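Local coordinates for protein putative glucose-6-phosphate 1-epimerase (Salmonella typhimurium, PDB 2HTA) that probably interconverts the alpha and beta anomers of glucose 6-phosphate and related hexose 6-phosphates, as a monomeric mutarotase of the aldose 1-epimerase family, at residues Asn189-Val203 against Asp223-Asp237. Residues are numbered along the deposited sequence; the frame is centred on the assembly and turned at random.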
loop_
_atom_site.group_PDB
_atom_site.type_symbol
_atom_site.label_atom_id
_atom_site.label_comp_id
_atom_site.label_asym_id
_atom_site.label_seq_id
_atom_site.Cartn_x
_atom_site.Cartn_y
_atom_site.Cartn_z
ATOM N N ASN A 189 -11.034 15.712 9.992
ATOM C CA ASN A 189 -10.245 16.074 11.167
ATOM C C ASN A 189 -8.819 15.509 11.181
ATOM O O ASN A 189 -8.068 15.745 12.143
ATOM C CB ASN A 189 -10.942 15.746 12.497
ATOM C CG ASN A 189 -11.184 14.274 12.682
ATOM O OD1 ASN A 189 -10.249 13.442 12.618
ATOM N ND2 ASN A 189 -12.443 13.927 12.921
ATOM N N VAL A 190 -8.462 14.759 10.142
ATOM C CA VAL A 190 -7.170 14.057 10.148
ATOM C C VAL A 190 -6.048 15.066 9.977
ATOM O O VAL A 190 -6.160 15.980 9.190
ATOM C CB VAL A 190 -7.121 12.986 9.026
ATOM C CG1 VAL A 190 -5.684 12.483 8.834
ATOM C CG2 VAL A 190 -8.035 11.852 9.399
ATOM N N LYS A 191 -4.994 14.936 10.768
ATOM C CA LYS A 191 -3.733 15.550 10.412
ATOM C C LYS A 191 -2.611 14.519 10.455
ATOM O O LYS A 191 -2.639 13.521 11.250
ATOM C CB LYS A 191 -3.428 16.774 11.268
ATOM C CG LYS A 191 -3.301 16.436 12.735
ATOM C CD LYS A 191 -3.476 17.701 13.632
ATOM C CE LYS A 191 -3.411 17.267 15.113
ATOM N NZ LYS A 191 -3.251 18.399 16.135
ATOM N N VAL A 192 -1.616 14.740 9.599
ATOM C CA VAL A 192 -0.433 13.876 9.577
ATOM C C VAL A 192 0.774 14.729 9.920
ATOM O O VAL A 192 0.978 15.783 9.313
ATOM C CB VAL A 192 -0.261 13.196 8.190
ATOM C CG1 VAL A 192 0.999 12.285 8.177
ATOM C CG2 VAL A 192 -1.531 12.378 7.869
ATOM N N SER A 193 1.563 14.284 10.893
ATOM C CA SER A 193 2.764 15.015 11.296
ATOM C C SER A 193 3.986 14.208 10.889
ATOM O O SER A 193 3.843 13.059 10.417
ATOM C CB SER A 193 2.749 15.259 12.828
ATOM O OG SER A 193 2.645 14.040 13.502
ATOM N N GLY A 194 5.174 14.780 11.117
ATOM C CA GLY A 194 6.428 14.133 10.844
ATOM C C GLY A 194 6.794 14.254 9.373
ATOM O O GLY A 194 7.704 13.589 8.904
ATOM N N LEU A 195 6.124 15.149 8.674
ATOM C CA LEU A 195 6.322 15.284 7.202
ATOM C C LEU A 195 7.422 16.253 6.760
ATOM O O LEU A 195 7.642 16.451 5.542
ATOM C CB LEU A 195 4.997 15.631 6.519
ATOM C CG LEU A 195 3.933 14.528 6.577
ATOM C CD1 LEU A 195 2.569 15.074 6.106
ATOM C CD2 LEU A 195 4.291 13.239 5.830
ATOM N N GLY A 196 8.137 16.818 7.720
ATOM C CA GLY A 196 9.282 17.649 7.383
ATOM C C GLY A 196 8.917 19.037 6.862
ATOM O O GLY A 196 8.033 19.712 7.423
ATOM N N ASP A 197 9.614 19.490 5.817
ATOM C CA ASP A 197 9.476 20.875 5.396
ATOM C C ASP A 197 9.050 21.015 3.934
ATOM O O ASP A 197 7.879 21.357 3.659
ATOM C CB ASP A 197 10.731 21.725 5.815
ATOM C CG ASP A 197 12.089 21.154 5.317
ATOM O OD1 ASP A 197 12.183 20.195 4.485
ATOM O OD2 ASP A 197 13.109 21.760 5.770
ATOM N N ARG A 198 9.978 20.785 3.001
ATOM C CA ARG A 198 9.633 21.023 1.558
ATOM C C ARG A 198 8.761 19.931 0.996
ATOM O O ARG A 198 8.888 18.747 1.382
ATOM C CB ARG A 198 10.899 21.177 0.733
ATOM C CG ARG A 198 11.712 22.388 1.253
ATOM C CD ARG A 198 12.937 22.778 0.356
ATOM N NE ARG A 198 13.288 24.173 0.711
ATOM C CZ ARG A 198 12.875 25.257 0.044
ATOM N NH1 ARG A 198 12.142 25.153 -1.069
ATOM N NH2 ARG A 198 13.242 26.453 0.482
ATOM N N PHE A 199 7.907 20.302 0.034
ATOM C CA PHE A 199 7.042 19.363 -0.654
ATOM C C PHE A 199 6.726 19.852 -2.060
ATOM O O PHE A 199 6.893 21.046 -2.363
ATOM C CB PHE A 199 5.706 19.117 0.074
ATOM C CG PHE A 199 4.891 20.355 0.301
ATOM C CD1 PHE A 199 3.910 20.734 -0.628
ATOM C CD2 PHE A 199 5.056 21.114 1.445
ATOM C CE1 PHE A 199 3.118 21.876 -0.420
ATOM C CE2 PHE A 199 4.250 22.269 1.664
ATOM C CZ PHE A 199 3.283 22.639 0.705
ATOM N N ILE A 200 6.350 18.922 -2.901
ATOM C CA ILE A 200 5.860 19.252 -4.267
ATOM C C ILE A 200 4.374 19.021 -4.216
ATOM O O ILE A 200 3.928 17.950 -3.813
ATOM C CB ILE A 200 6.520 18.350 -5.335
ATOM C CG1 ILE A 200 8.016 18.663 -5.379
ATOM C CG2 ILE A 200 5.936 18.640 -6.761
ATOM C CD1 ILE A 200 8.873 17.446 -5.884
ATOM N N ASP A 201 3.612 20.049 -4.587
ATOM C CA ASP A 201 2.157 19.983 -4.577
ATOM C C ASP A 201 1.671 19.665 -5.989
ATOM O O ASP A 201 1.581 20.572 -6.856
ATOM C CB ASP A 201 1.611 21.343 -4.114
ATOM C CG ASP A 201 0.120 21.347 -3.916
ATOM O OD1 ASP A 201 -0.532 20.412 -4.399
ATOM O OD2 ASP A 201 -0.404 22.317 -3.319
ATOM N N LYS A 202 1.300 18.400 -6.204
ATOM C CA LYS A 202 0.871 17.919 -7.513
ATOM C C LYS A 202 -0.528 18.426 -7.894
ATOM O O LYS A 202 -0.913 18.361 -9.052
ATOM C CB LYS A 202 0.865 16.393 -7.507
ATOM C CG LYS A 202 2.290 15.839 -7.607
ATOM C CD LYS A 202 2.273 14.419 -8.173
ATOM C CE LYS A 202 2.485 13.426 -7.043
ATOM N NZ LYS A 202 2.682 12.047 -7.577
ATOM N N VAL A 203 -1.297 18.870 -6.903
ATOM C CA VAL A 203 -2.594 19.452 -7.158
ATOM C C VAL A 203 -2.416 20.831 -7.780
ATOM O O VAL A 203 -3.241 21.246 -8.561
ATOM C CB VAL A 203 -3.502 19.550 -5.900
ATOM C CG1 VAL A 203 -4.788 20.372 -6.160
ATOM C CG2 VAL A 203 -3.903 18.174 -5.397
ATOM N N ASP A 223 -2.377 16.281 -2.663
ATOM C CA ASP A 223 -1.516 15.323 -3.355
ATOM C C ASP A 223 -0.119 15.900 -3.332
ATOM O O ASP A 223 0.218 16.759 -4.137
ATOM C CB ASP A 223 -2.000 15.065 -4.800
ATOM C CG ASP A 223 -1.289 13.873 -5.450
ATOM O OD1 ASP A 223 -0.366 13.285 -4.796
ATOM O OD2 ASP A 223 -1.656 13.496 -6.599
ATOM N N ARG A 224 0.667 15.488 -2.346
ATOM C CA ARG A 224 1.930 16.130 -2.025
ATOM C C ARG A 224 3.038 15.104 -1.884
ATOM O O ARG A 224 2.846 14.020 -1.266
ATOM C CB ARG A 224 1.800 16.953 -0.735
ATOM C CG ARG A 224 1.006 18.267 -1.042
ATOM C CD ARG A 224 0.476 18.925 0.177
ATOM N NE ARG A 224 -0.191 20.140 -0.311
ATOM C CZ ARG A 224 -0.235 21.273 0.357
ATOM N NH1 ARG A 224 0.300 21.336 1.575
ATOM N NH2 ARG A 224 -0.819 22.336 -0.194
ATOM N N VAL A 225 4.191 15.429 -2.477
ATOM C CA VAL A 225 5.400 14.643 -2.340
ATOM C C VAL A 225 6.325 15.340 -1.359
ATOM O O VAL A 225 6.851 16.429 -1.636
ATOM C CB VAL A 225 6.170 14.490 -3.697
ATOM C CG1 VAL A 225 7.375 13.543 -3.492
ATOM C CG2 VAL A 225 5.204 14.034 -4.836
ATOM N N TYR A 226 6.496 14.788 -0.169
ATOM C CA TYR A 226 7.407 15.391 0.801
ATOM C C TYR A 226 8.860 14.997 0.497
ATOM O O TYR A 226 9.169 13.832 0.298
ATOM C CB TYR A 226 6.947 15.002 2.247
ATOM C CG TYR A 226 5.510 15.487 2.423
ATOM C CD1 TYR A 226 4.440 14.674 2.093
ATOM C CD2 TYR A 226 5.241 16.824 2.801
ATOM C CE1 TYR A 226 3.127 15.142 2.213
ATOM C CE2 TYR A 226 3.963 17.286 2.902
ATOM C CZ TYR A 226 2.905 16.440 2.591
ATOM O OH TYR A 226 1.614 16.891 2.699
ATOM N N LEU A 227 9.742 15.995 0.463
ATOM C CA LEU A 227 11.145 15.823 0.041
ATOM C C LEU A 227 12.071 15.558 1.223
ATOM O O LEU A 227 13.187 15.080 1.045
ATOM C CB LEU A 227 11.578 17.109 -0.684
ATOM C CG LEU A 227 10.742 17.437 -1.935
ATOM C CD1 LEU A 227 11.322 18.717 -2.556
ATOM C CD2 LEU A 227 10.806 16.280 -2.886
ATOM N N ASN A 228 11.610 15.857 2.447
ATOM C CA ASN A 228 12.475 15.776 3.601
ATOM C C ASN A 228 11.678 15.335 4.859
ATOM O O ASN A 228 11.827 15.917 5.932
ATOM C CB ASN A 228 13.124 17.122 3.846
ATOM C CG ASN A 228 14.283 17.063 4.821
ATOM O OD1 ASN A 228 15.090 16.108 4.845
ATOM N ND2 ASN A 228 14.380 18.105 5.649
ATOM N N PRO A 229 10.843 14.294 4.709
ATOM C CA PRO A 229 10.028 13.831 5.817
ATOM C C PRO A 229 10.897 13.086 6.830
ATOM O O PRO A 229 12.006 12.610 6.506
ATOM C CB PRO A 229 9.025 12.877 5.121
ATOM C CG PRO A 229 9.886 12.261 4.005
ATOM C CD PRO A 229 10.612 13.492 3.484
ATOM N N GLU A 230 10.400 13.005 8.074
ATOM C CA GLU A 230 11.046 12.232 9.090
ATOM C C GLU A 230 10.769 10.754 8.843
ATOM O O GLU A 230 9.883 10.434 8.086
ATOM C CB GLU A 230 10.537 12.659 10.458
ATOM C CG GLU A 230 10.960 14.091 10.869
ATOM C CD GLU A 230 10.058 14.710 11.935
ATOM O OE1 GLU A 230 9.371 14.013 12.705
ATOM O OE2 GLU A 230 10.115 15.935 12.051
ATOM N N ALA A 231 11.507 9.866 9.537
ATOM C CA ALA A 231 11.347 8.427 9.382
ATOM C C ALA A 231 9.920 8.007 9.695
ATOM O O ALA A 231 9.371 7.097 9.062
ATOM C CB ALA A 231 12.317 7.657 10.328
ATOM N N CYS A 232 9.332 8.643 10.709
ATOM C CA CYS A 232 8.004 8.249 11.160
ATOM C C CYS A 232 6.966 9.336 10.842
ATOM O O CYS A 232 7.051 10.459 11.364
ATOM C CB CYS A 232 8.079 7.996 12.677
ATOM S SG CYS A 232 6.482 7.312 13.259
ATOM N N SER A 233 6.004 9.023 9.982
ATOM C CA SER A 233 4.844 9.874 9.826
ATOM C C SER A 233 3.818 9.485 10.878
ATOM O O SER A 233 3.648 8.301 11.156
ATOM C CB SER A 233 4.181 9.672 8.436
ATOM O OG SER A 233 5.115 9.783 7.342
ATOM N N VAL A 234 3.093 10.447 11.443
ATOM C CA VAL A 234 2.083 10.059 12.421
ATOM C C VAL A 234 0.731 10.572 11.955
ATOM O O VAL A 234 0.574 11.793 11.725
ATOM C CB VAL A 234 2.388 10.628 13.817
ATOM C CG1 VAL A 234 1.263 10.225 14.825
ATOM C CG2 VAL A 234 3.789 10.216 14.294
ATOM N N ILE A 235 -0.224 9.654 11.797
ATOM C CA ILE A 235 -1.614 10.010 11.407
ATOM C C ILE A 235 -2.399 10.151 12.734
ATOM O O ILE A 235 -2.430 9.198 13.535
ATOM C CB ILE A 235 -2.316 8.921 10.561
ATOM C CG1 ILE A 235 -1.430 8.607 9.324
ATOM C CG2 ILE A 235 -3.826 9.313 10.229
ATOM C CD1 ILE A 235 -1.883 7.403 8.502
ATOM N N HIS A 236 -2.975 11.320 12.961
ATOM C CA HIS A 236 -3.721 11.564 14.216
ATOM C C HIS A 236 -5.189 11.487 13.878
ATOM O O HIS A 236 -5.659 12.285 13.069
ATOM C CB HIS A 236 -3.394 12.968 14.714
ATOM C CG HIS A 236 -1.930 13.200 14.906
ATOM N ND1 HIS A 236 -1.326 13.107 16.130
ATOM C CD2 HIS A 236 -0.957 13.543 14.026
ATOM C CE1 HIS A 236 -0.030 13.361 16.008
ATOM N NE2 HIS A 236 0.220 13.625 14.730
ATOM N N ASP A 237 -5.922 10.578 14.553
ATOM C CA ASP A 237 -7.323 10.344 14.266
ATOM C C ASP A 237 -8.172 10.490 15.525
ATOM O O ASP A 237 -8.226 9.576 16.328
ATOM C CB ASP A 237 -7.519 8.928 13.714
ATOM C CG ASP A 237 -8.946 8.682 13.215
ATOM O OD1 ASP A 237 -9.930 9.403 13.565
ATOM O OD2 ASP A 237 -9.090 7.728 12.465
HETATM O O HOH W 1 -10.512 10.906 11.443
HETATM O O HOH W 2 -7.804 13.731 14.284
HETATM O O HOH W 3 7.296 11.171 7.685
HETATM O O HOH W 4 9.445 17.322 3.667
HETATM O O HOH W 5 8.255 17.082 10.569
HETATM O O HOH W 6 -1.954 19.240 -2.562
#
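D197 OD1 is gripped from opposite faces of its carboxylate plane: R198 N donates from one, N228 ND2, 3.2 Å from that OD1, from the other. Here two antiparallel ladders, K191-S193 with V234-H236 and F199-D201 with R224-Y226, are joined by loops across which the register shifts by two. One water accepts from the backbone N-H of N228 and donates to the carbonyls of L195 and R198, linking the two loops. Next to these loops, L195 CD1 lies over one face of the Y226 ring, 4.0 Å from its centroid, a CH-pi contact. In the second ladder F199 lies alongside R224, with CE1 3.4 Å above the centre of the guanidinium and the two planes only 21° apart. R224 NH2 makes a salt bridge to D201 OD2 (3.2 Å), reaching it from above the carboxylate plane; that oxygen also bonds N204, and R224 NH1 bonds Q216. In the first ladder S193 OG and H236 NE2 share a 2.7 Å hydrogen bond in the ring plane; chi1 of 57° turns OG toward that edge. Just beyond the second ladder, the carbonyl of D223, which probably binds substrate as in related mutarotases, accepts from K202 N (2.9 Å); its side chain is about 6 Å from that of the proposed catalytic E282. Strand 232-237 pairs with strand 242-249 in one antiparallel sheet, strand 222-226 with strand 253-258 in another; V192, S233 and I235 pack on strand 278-286 of the latter.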